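3-hydroxyisobutyrate dehydrogenase (Salmonella typhimurium, PDB 3G0O) probably oxidises L-threonate to 2-dehydro-L-erythronate with NAD(+), or less readily NADP(+), as hydride acceptor. Local coordinates at residues Leu184-His189 / Asp243-Asp248. Sequence-based numbering, arbitrary orientation.
Sequences LLAGVH and DIFVKD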
# COMPACT_ATOMS: atom_id res chain seq x y z
N LEU A 184 -10.72 -2.53 -5.84
CA LEU A 184 -11.25 -1.97 -4.61
C LEU A 184 -10.02 -1.42 -3.86
O LEU A 184 -10.02 -0.28 -3.39
CB LEU A 184 -11.94 -3.05 -3.77
CG LEU A 184 -12.57 -2.65 -2.42
CD1 LEU A 184 -13.48 -3.77 -1.93
CD2 LEU A 184 -11.49 -2.36 -1.37
N LEU A 185 -8.98 -2.24 -3.78
CA LEU A 185 -7.75 -1.83 -3.10
C LEU A 185 -7.06 -0.68 -3.83
O LEU A 185 -6.65 0.31 -3.21
CB LEU A 185 -6.80 -3.02 -2.96
CG LEU A 185 -7.21 -4.07 -1.92
CD1 LEU A 185 -6.34 -5.31 -2.05
CD2 LEU A 185 -7.10 -3.47 -0.53
N ALA A 186 -6.91 -0.79 -5.14
CA ALA A 186 -6.26 0.26 -5.92
C ALA A 186 -6.99 1.59 -5.71
O ALA A 186 -6.36 2.61 -5.44
CB ALA A 186 -6.25 -0.11 -7.41
N GLY A 187 -8.31 1.56 -5.82
CA GLY A 187 -9.10 2.77 -5.66
C GLY A 187 -9.05 3.37 -4.27
O GLY A 187 -8.87 4.58 -4.12
N VAL A 188 -9.21 2.53 -3.26
CA VAL A 188 -9.17 3.01 -1.88
C VAL A 188 -7.78 3.55 -1.56
O VAL A 188 -7.65 4.57 -0.88
CB VAL A 188 -9.53 1.89 -0.89
CG1 VAL A 188 -9.22 2.34 0.54
CG2 VAL A 188 -11.01 1.54 -1.02
N HIS A 189 -6.75 2.89 -2.05
CA HIS A 189 -5.39 3.35 -1.77
C HIS A 189 -5.10 4.72 -2.39
O HIS A 189 -4.47 5.56 -1.75
CB HIS A 189 -4.37 2.31 -2.23
CG HIS A 189 -4.36 1.06 -1.40
ND1 HIS A 189 -3.75 -0.10 -1.79
CD2 HIS A 189 -4.94 0.79 -0.20
CE1 HIS A 189 -3.94 -1.04 -0.88
NE2 HIS A 189 -4.66 -0.52 0.10
N ASP A 243 -12.25 9.37 -13.74
CA ASP A 243 -13.42 8.63 -14.20
C ASP A 243 -13.21 7.12 -14.31
O ASP A 243 -14.18 6.37 -14.33
CB ASP A 243 -13.92 9.20 -15.53
CG ASP A 243 -14.65 10.52 -15.36
OD1 ASP A 243 -15.12 10.80 -14.23
OD2 ASP A 243 -14.78 11.27 -16.35
N ILE A 244 -11.96 6.68 -14.38
CA ILE A 244 -11.69 5.25 -14.46
C ILE A 244 -12.11 4.59 -13.15
O ILE A 244 -12.71 3.52 -13.15
CB ILE A 244 -10.19 4.93 -14.69
CG1 ILE A 244 -9.76 5.42 -16.08
CG2 ILE A 244 -9.95 3.42 -14.58
CD1 ILE A 244 -10.43 4.69 -17.22
N PHE A 245 -11.77 5.22 -12.03
CA PHE A 245 -12.14 4.65 -10.75
C PHE A 245 -13.59 4.88 -10.37
O PHE A 245 -14.14 4.15 -9.55
CB PHE A 245 -11.18 5.10 -9.65
CG PHE A 245 -9.93 4.28 -9.62
CD1 PHE A 245 -8.78 4.71 -10.26
CD2 PHE A 245 -9.95 3.02 -9.04
CE1 PHE A 245 -7.66 3.88 -10.33
CE2 PHE A 245 -8.84 2.18 -9.10
CZ PHE A 245 -7.69 2.62 -9.76
N VAL A 246 -14.22 5.89 -10.97
CA VAL A 246 -15.64 6.13 -10.72
C VAL A 246 -16.30 4.87 -11.30
O VAL A 246 -17.20 4.28 -10.70
CB VAL A 246 -16.16 7.37 -11.49
CG1 VAL A 246 -17.68 7.38 -11.48
CG2 VAL A 246 -15.63 8.63 -10.86
N LYS A 247 -15.82 4.45 -12.46
CA LYS A 247 -16.33 3.27 -13.13
C LYS A 247 -15.97 1.99 -12.37
O LYS A 247 -16.85 1.19 -12.04
CB LYS A 247 -15.78 3.19 -14.55
CG LYS A 247 -15.97 1.84 -15.24
CD LYS A 247 -15.45 1.87 -16.67
CE LYS A 247 -13.98 2.26 -16.75
NZ LYS A 247 -13.07 1.22 -16.18
N ASP A 248 -14.69 1.81 -12.07
CA ASP A 248 -14.24 0.61 -11.38
C ASP A 248 -14.83 0.41 -9.99
O ASP A 248 -15.24 -0.69 -9.65
CB ASP A 248 -12.71 0.57 -11.31
CG ASP A 248 -12.07 0.22 -12.65
OD1 ASP A 248 -12.82 0.09 -13.65
OD2 ASP A 248 -10.83 0.08 -12.70
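The ring of F245 lies obliquely against the helical turn at A186 and G187, and F245 is the one residue of 243-248 that touches 184-189. F245 CE2 comes 3.4 Å from G187 N, and F245 CD2 and CE2 both touch G187 CA. One residue back along the helix, A186 CB meets F245 CE2 at 3.8 Å and also touches F245 CZ. A chi1 of -83° turns the F245 ring toward this A186-G187 turn. With no side chain at G187, the ring rests directly on backbone, and the CA atoms of G187 and F245 approach to 6.2 Å. No hydrogen bond crosses between the segments. Both belong to the all-helical C-terminal domain of the 3-hydroxyisobutyrate dehydrogenase family: 184-189 is part of the long helix 174-202, which also bears the predicted active-site K179, and 243-248 opens helix 242-258. F245 further packs on Q183, I190 and F273, and its side chain lies about 5 Å from a bound L(+)-tartaric acid. Within 243-248, K247 NZ forms a salt bridge with D248 OD1 (2.8 Å), meeting the syn side but 35° out of the carboxylate plane. D248 OD2 takes a hydrogen bond from Q183 NE2, a polar link between the two helices. Helix 174-202 also faces the second subunit, where H189 meets H189 of that subunit edge-to-face.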